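Local coordinates for protein cysteine synthase 3 (Entamoeba histolytica, PDB 6KR5) that probably catalyses the pyridoxal-phosphate-dependent final step of cysteine synthesis, making L-cysteine from O-acetyl-L-serine and sulfide, at residues Gly78-Glu83 with Pro103-Met108; Ile82-Gly87 with Ala141-Leu146. All coordinates share one frame; numbering follows the deposited sequence. Where two conformers were deposited one is given.

Contact 1. Residues Gly78-Glu83 with Pro103-Met108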
loop_
_atom_site.group_PDB
_atom_site.type_symbol
_atom_site.label_atom_id
_atom_site.label_comp_id
_atom_site.label_asym_id
_atom_site.label_seq_id
_atom_site.Cartn_x
_atom_site.Cartn_y
_atom_site.Cartn_z
ATOM N N GLY B 78 -8.136 -10.957 -28.605
ATOM C CA GLY B 78 -7.557 -12.214 -29.005
ATOM C C GLY B 78 -6.089 -12.350 -28.664
ATOM O O GLY B 78 -5.596 -13.480 -28.536
ATOM N N MET B 79 -5.387 -11.234 -28.498
ATOM C CA MET B 79 -3.976 -11.252 -28.151
ATOM C C MET B 79 -3.786 -11.314 -26.639
ATOM O O MET B 79 -4.695 -11.026 -25.856
ATOM C CB MET B 79 -3.269 -10.013 -28.708
ATOM C CG MET B 79 -3.195 -9.990 -30.221
ATOM S SD MET B 79 -2.325 -8.529 -30.821
ATOM C CE MET B 79 -0.663 -8.829 -30.256
ATOM N N GLU B 80 -2.583 -11.706 -26.237
ATOM C CA GLU B 80 -2.229 -11.823 -24.824
ATOM C C GLU B 80 -0.923 -11.093 -24.568
ATOM O O GLU B 80 -0.038 -11.076 -25.421
ATOM C CB GLU B 80 -2.107 -13.295 -24.408
ATOM C CG GLU B 80 -3.355 -14.097 -24.760
ATOM C CD GLU B 80 -3.312 -15.530 -24.286
ATOM O OE1 GLU B 80 -2.378 -15.900 -23.537
ATOM O OE2 GLU B 80 -4.223 -16.305 -24.652
ATOM N N ILE B 81 -0.813 -10.489 -23.391
ATOM C CA ILE B 81 0.410 -9.815 -22.972
ATOM C C ILE B 81 1.397 -10.853 -22.451
ATOM O O ILE B 81 1.002 -11.857 -21.851
ATOM C CB ILE B 81 0.067 -8.758 -21.901
ATOM C CG1 ILE B 81 -0.904 -7.712 -22.464
ATOM C CG2 ILE B 81 1.332 -8.085 -21.372
ATOM C CD1 ILE B 81 -1.973 -7.263 -21.486
ATOM N N ILE B 82 2.697 -10.634 -22.678
ATOM C CA ILE B 82 3.714 -11.497 -22.085
ATOM C C ILE B 82 4.893 -10.647 -21.619
ATOM O O ILE B 82 5.236 -9.636 -22.241
ATOM C CB ILE B 82 4.167 -12.616 -23.054
ATOM C CG1 ILE B 82 5.064 -13.621 -22.321
ATOM C CG2 ILE B 82 4.860 -12.048 -24.293
ATOM C CD1 ILE B 82 5.433 -14.841 -23.144
ATOM N N GLU B 83 5.500 -11.057 -20.509
ATOM C CA GLU B 83 6.717 -10.443 -20.007
ATOM C C GLU B 83 7.474 -11.478 -19.189
ATOM O O GLU B 83 6.874 -12.388 -18.617
ATOM C CB GLU B 83 6.416 -9.187 -19.181
ATOM C CG GLU B 83 7.666 -8.464 -18.638
ATOM C CD GLU B 83 8.573 -7.951 -19.746
ATOM O OE1 GLU B 83 9.310 -8.765 -20.352
ATOM O OE2 GLU B 83 8.561 -6.728 -19.987
ATOM N N PRO B 103 -5.559 -11.275 -21.297
ATOM C CA PRO B 103 -4.736 -12.246 -20.567
ATOM C C PRO B 103 -3.309 -11.735 -20.435
ATOM O O PRO B 103 -2.784 -11.065 -21.332
ATOM C CB PRO B 103 -4.805 -13.506 -21.440
ATOM C CG PRO B 103 -6.049 -13.330 -22.270
ATOM C CD PRO B 103 -6.144 -11.846 -22.524
ATOM N N VAL B 104 -2.687 -12.042 -19.299
ATOM C CA VAL B 104 -1.299 -11.678 -19.029
ATOM C C VAL B 104 -0.519 -12.950 -18.713
ATOM O O VAL B 104 -0.876 -13.698 -17.789
ATOM C CB VAL B 104 -1.187 -10.663 -17.878
ATOM C CG1 VAL B 104 0.273 -10.340 -17.593
ATOM C CG2 VAL B 104 -1.966 -9.390 -18.207
ATOM N N ASN B 105 0.543 -13.200 -19.478
ATOM C CA ASN B 105 1.457 -14.310 -19.247
ATOM C C ASN B 105 2.756 -13.776 -18.655
ATOM O O ASN B 105 3.385 -12.899 -19.243
ATOM C CB ASN B 105 1.751 -15.051 -20.554
ATOM C CG ASN B 105 0.496 -15.571 -21.221
ATOM O OD1 ASN B 105 -0.009 -16.637 -20.870
ATOM N ND2 ASN B 105 -0.020 -14.813 -22.186
ATOM N N ILE B 106 3.152 -14.295 -17.494
ATOM C CA ILE B 106 4.393 -13.886 -16.841
ATOM C C ILE B 106 5.312 -15.091 -16.739
ATOM O O ILE B 106 4.920 -16.130 -16.191
ATOM C CB ILE B 106 4.139 -13.303 -15.437
ATOM C CG1 ILE B 106 3.159 -12.124 -15.497
ATOM C CG2 ILE B 106 5.472 -12.953 -14.756
ATOM C CD1 ILE B 106 3.631 -10.925 -16.255
ATOM N N VAL B 107 6.537 -14.948 -17.250
ATOM C CA VAL B 107 7.535 -16.012 -17.232
ATOM C C VAL B 107 8.527 -15.725 -16.113
ATOM O O VAL B 107 9.094 -14.630 -16.053
ATOM C CB VAL B 107 8.262 -16.115 -18.582
ATOM C CG1 VAL B 107 9.124 -17.358 -18.606
ATOM C CG2 VAL B 107 7.249 -16.107 -19.724
ATOM N N MET B 108 8.750 -16.705 -15.243
ATOM C CA MET B 108 9.657 -16.545 -14.110
ATOM C C MET B 108 10.094 -17.933 -13.649
ATOM O O MET B 108 9.393 -18.917 -13.893
ATOM C CB MET B 108 8.969 -15.795 -12.961
ATOM C CG MET B 108 7.655 -16.438 -12.564
ATOM S SD MET B 108 6.657 -15.368 -11.526
ATOM C CE MET B 108 7.891 -14.877 -10.323
HETATM O O HOH W 1 -3.060 -17.418 -21.342
#
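Asn105 reaches across to Glu80 and grips two acceptors with its one amide nitrogen. Its ND2 donates to Glu80 OE1 at 2.9 Å in a nearly straight bond (172°). Carboxylate and amide lie almost coplanar, 15° apart, and OE1 receives the proton on its anti lone pair. The second bond runs from Asn105 ND2 to Ile81 O at 3.1 Å and is more bent. Ile81 O also accepts from Asn105 N at 2.8 Å, and the two donors come from opposite faces of its carbonyl plane. Glu80 gets there with CG anti to its carbonyl carbon (chi1 -53°) and an extended chain. On the way its CG passes over Pro103 CB at 3.7 Å, crossing the proline ring at about a right angle. A water lies near both Glu80 OE1 and Asn105 OD1.

The segments are neighbouring parallel strands of a beta-alpha-beta unit, linked through helix 88-100. Backbone bonds alternate along the pair: Ile81 N to Pro103 O, Glu83 N to Asn105 O, and Val107 N to Glu83 O. Ile81 CD1 meets Val104 CG2 at 3.9 Å on one sheet face. On the other, Ile82 CD1 touches Val107 CG2 at 4.1 Å, under helix 135-149. Further out, strand 126-130 flanks Val104 to Met108, and strand 154-156 borders Glu80 and Ile82. Glu83 OE2 turns away to the backbone N of Gln159.

Contact 2. Residues Ile82-Gly87 with Ala141-Leu146; sequences IEATSG and AKYEEL
The Tyr143 ring lies obliquely against strand 82-84, with its CD2-CE2 side turned to the strand. Ile82 CG1 approaches CE2 of Tyr143 at 3.8 Å. Ala84 CB comes to Tyr143 CD2 at 3.9 Å, and the backbone at Glu83 CA and Ala84 N fills in between. This is helix-on-sheet packing in an alpha/beta fold: helix 135-149 packs on one face of the parallel sheet. Its segment 141-146 runs nearly antiparallel to strand 82-84 (157°), the axes 8.8 Å apart. Tyr143 CG is anti to the backbone N (chi1 171°), which carries the ring from the helix down to the strand. One turn on, Leu146 adds an apolar contact, its CD1 meeting Ile82 CD1 at 4.0 Å. Leu146 also rests on Val128 and Tyr154, and Tyr143 touches Pro156, so the helix spans several strands.

A water joins the polar ends of Glu83 and Tyr143. Glu83 OE1 accepts from the backbone N of Ala84 at 2.9 Å, using its anti lone pair, while its other oxygen is engaged elsewhere. The bridging water donates to Glu83 OE1 and sits 2.7 Å from Tyr143 OH.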
loop_
_atom_site.group_PDB
_atom_site.type_symbol
_atom_site.label_atom_id
_atom_site.label_comp_id
_atom_site.label_asym_id
_atom_site.label_seq_id
_atom_site.Cartn_x
_atom_site.Cartn_y
_atom_site.Cartn_z
ATOM N N ILE B 82 2.697 -10.634 -22.678
ATOM C CA ILE B 82 3.714 -11.497 -22.085
ATOM C C ILE B 82 4.893 -10.647 -21.619
ATOM O O ILE B 82 5.236 -9.636 -22.241
ATOM C CB ILE B 82 4.167 -12.616 -23.054
ATOM C CG1 ILE B 82 5.064 -13.621 -22.321
ATOM C CG2 ILE B 82 4.860 -12.048 -24.293
ATOM C CD1 ILE B 82 5.433 -14.841 -23.144
ATOM N N GLU B 83 5.500 -11.057 -20.509
ATOM C CA GLU B 83 6.717 -10.443 -20.007
ATOM C C GLU B 83 7.474 -11.478 -19.189
ATOM O O GLU B 83 6.874 -12.388 -18.617
ATOM C CB GLU B 83 6.416 -9.187 -19.181
ATOM C CG GLU B 83 7.666 -8.464 -18.638
ATOM C CD GLU B 83 8.573 -7.951 -19.746
ATOM O OE1 GLU B 83 9.310 -8.765 -20.352
ATOM O OE2 GLU B 83 8.561 -6.728 -19.987
ATOM N N ALA B 84 8.807 -11.356 -19.177
ATOM C CA ALA B 84 9.669 -12.156 -18.316
ATOM C C ALA B 84 10.047 -11.277 -17.137
ATOM O O ALA B 84 10.827 -10.333 -17.284
ATOM C CB ALA B 84 10.908 -12.645 -19.066
ATOM N N THR B 85 9.474 -11.566 -15.973
ATOM C CA THR B 85 9.700 -10.718 -14.812
ATOM C C THR B 85 9.320 -11.485 -13.561
ATOM O O THR B 85 8.347 -12.234 -13.562
ATOM C CB THR B 85 8.884 -9.413 -14.888
ATOM O OG1 THR B 85 9.025 -8.681 -13.663
ATOM C CG2 THR B 85 7.406 -9.696 -15.102
ATOM N N SER B 86 10.103 -11.286 -12.503
ATOM C CA SER B 86 9.791 -11.799 -11.178
ATOM C C SER B 86 9.466 -10.675 -10.200
ATOM O O SER B 86 9.274 -10.937 -9.007
ATOM C CB SER B 86 10.958 -12.644 -10.656
ATOM O OG SER B 86 11.285 -13.694 -11.561
ATOM N N GLY B 87 9.391 -9.434 -10.680
ATOM C CA GLY B 87 9.227 -8.292 -9.804
ATOM C C GLY B 87 7.988 -7.449 -10.013
ATOM O O GLY B 87 6.938 -7.932 -10.442
ATOM N N ALA B 141 15.059 -18.251 -21.433
ATOM C CA ALA B 141 14.976 -19.284 -22.462
ATOM C C ALA B 141 13.529 -19.682 -22.732
ATOM O O ALA B 141 13.122 -19.827 -23.891
ATOM C CB ALA B 141 15.799 -20.504 -22.053
ATOM N N LYS B 142 12.737 -19.865 -21.674
ATOM C CA LYS B 142 11.337 -20.235 -21.858
ATOM C C LYS B 142 10.551 -19.104 -22.506
ATOM O O LYS B 142 9.656 -19.350 -23.323
ATOM C CB LYS B 142 10.718 -20.622 -20.512
ATOM C CG LYS B 142 9.247 -20.988 -20.593
ATOM C CD LYS B 142 9.033 -22.235 -21.438
ATOM C CE LYS B 142 7.568 -22.629 -21.473
ATOM N NZ LYS B 142 7.308 -23.749 -22.423
ATOM N N TYR B 143 10.868 -17.858 -22.147
ATOM C CA TYR B 143 10.188 -16.713 -22.746
ATOM C C TYR B 143 10.433 -16.658 -24.249
ATOM O O TYR B 143 9.491 -16.513 -25.038
ATOM C CB TYR B 143 10.655 -15.422 -22.071
ATOM C CG TYR B 143 10.183 -14.160 -22.754
ATOM C CD1 TYR B 143 10.910 -13.604 -23.801
ATOM C CD2 TYR B 143 9.014 -13.522 -22.356
ATOM C CE1 TYR B 143 10.489 -12.457 -24.434
ATOM C CE2 TYR B 143 8.589 -12.360 -22.979
ATOM C CZ TYR B 143 9.327 -11.841 -24.024
ATOM O OH TYR B 143 8.923 -10.696 -24.665
ATOM N N GLU B 144 11.703 -16.758 -24.660
ATOM C CA GLU B 144 12.037 -16.677 -26.081
ATOM C C GLU B 144 11.382 -17.805 -26.863
ATOM O O GLU B 144 10.906 -17.598 -27.985
ATOM C CB GLU B 144 13.554 -16.705 -26.271
ATOM C CG GLU B 144 14.297 -15.518 -25.681
ATOM C CD GLU B 144 13.961 -14.203 -26.365
ATOM O OE1 GLU B 144 13.380 -14.231 -27.471
ATOM O OE2 GLU B 144 14.279 -13.136 -25.794
ATOM N N GLU B 145 11.350 -19.007 -26.285
ATOM C CA GLU B 145 10.662 -20.122 -26.921
ATOM C C GLU B 145 9.184 -19.810 -27.124
ATOM O O GLU B 145 8.614 -20.124 -28.174
ATOM C CB GLU B 145 10.843 -21.388 -26.084
ATOM C CG GLU B 145 9.943 -22.543 -26.472
ATOM C CD GLU B 145 10.382 -23.851 -25.841
ATOM O OE1 GLU B 145 11.541 -24.261 -26.069
ATOM O OE2 GLU B 145 9.572 -24.470 -25.121
ATOM N N LEU B 146 8.555 -19.170 -26.135
ATOM C CA LEU B 146 7.136 -18.850 -26.244
ATOM C C LEU B 146 6.880 -17.801 -27.319
ATOM O O LEU B 146 5.919 -17.915 -28.087
ATOM C CB LEU B 146 6.608 -18.367 -24.896
ATOM C CG LEU B 146 6.287 -19.448 -23.870
ATOM C CD1 LEU B 146 5.940 -18.805 -22.532
ATOM C CD2 LEU B 146 5.148 -20.319 -24.354
HETATM O O HOH W 2 8.963 -8.491 -23.161
#

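Both contacts use strand 80-84, and they share Ile82 and Glu83. Their centres are about 9 Å apart. Contact 1 joins this strand sidelong to strand 104-109 within the four-stranded parallel sheet; contact 2 joins one face of that sheet to helix 135-149. Along the chain the shared strand comes first, then strand 104-109, then the helix. The two sites also meet directly, with a probable hydrogen bond from Thr85 N to Val107 O at 3.1 Å. Together they hold an inner strand to its neighbour on one side and to a helix on one face. The Glu83 side chain on this strand is about 10 Å from the bound pyridoxal-5'-phosphate, near the cofactor without touching it.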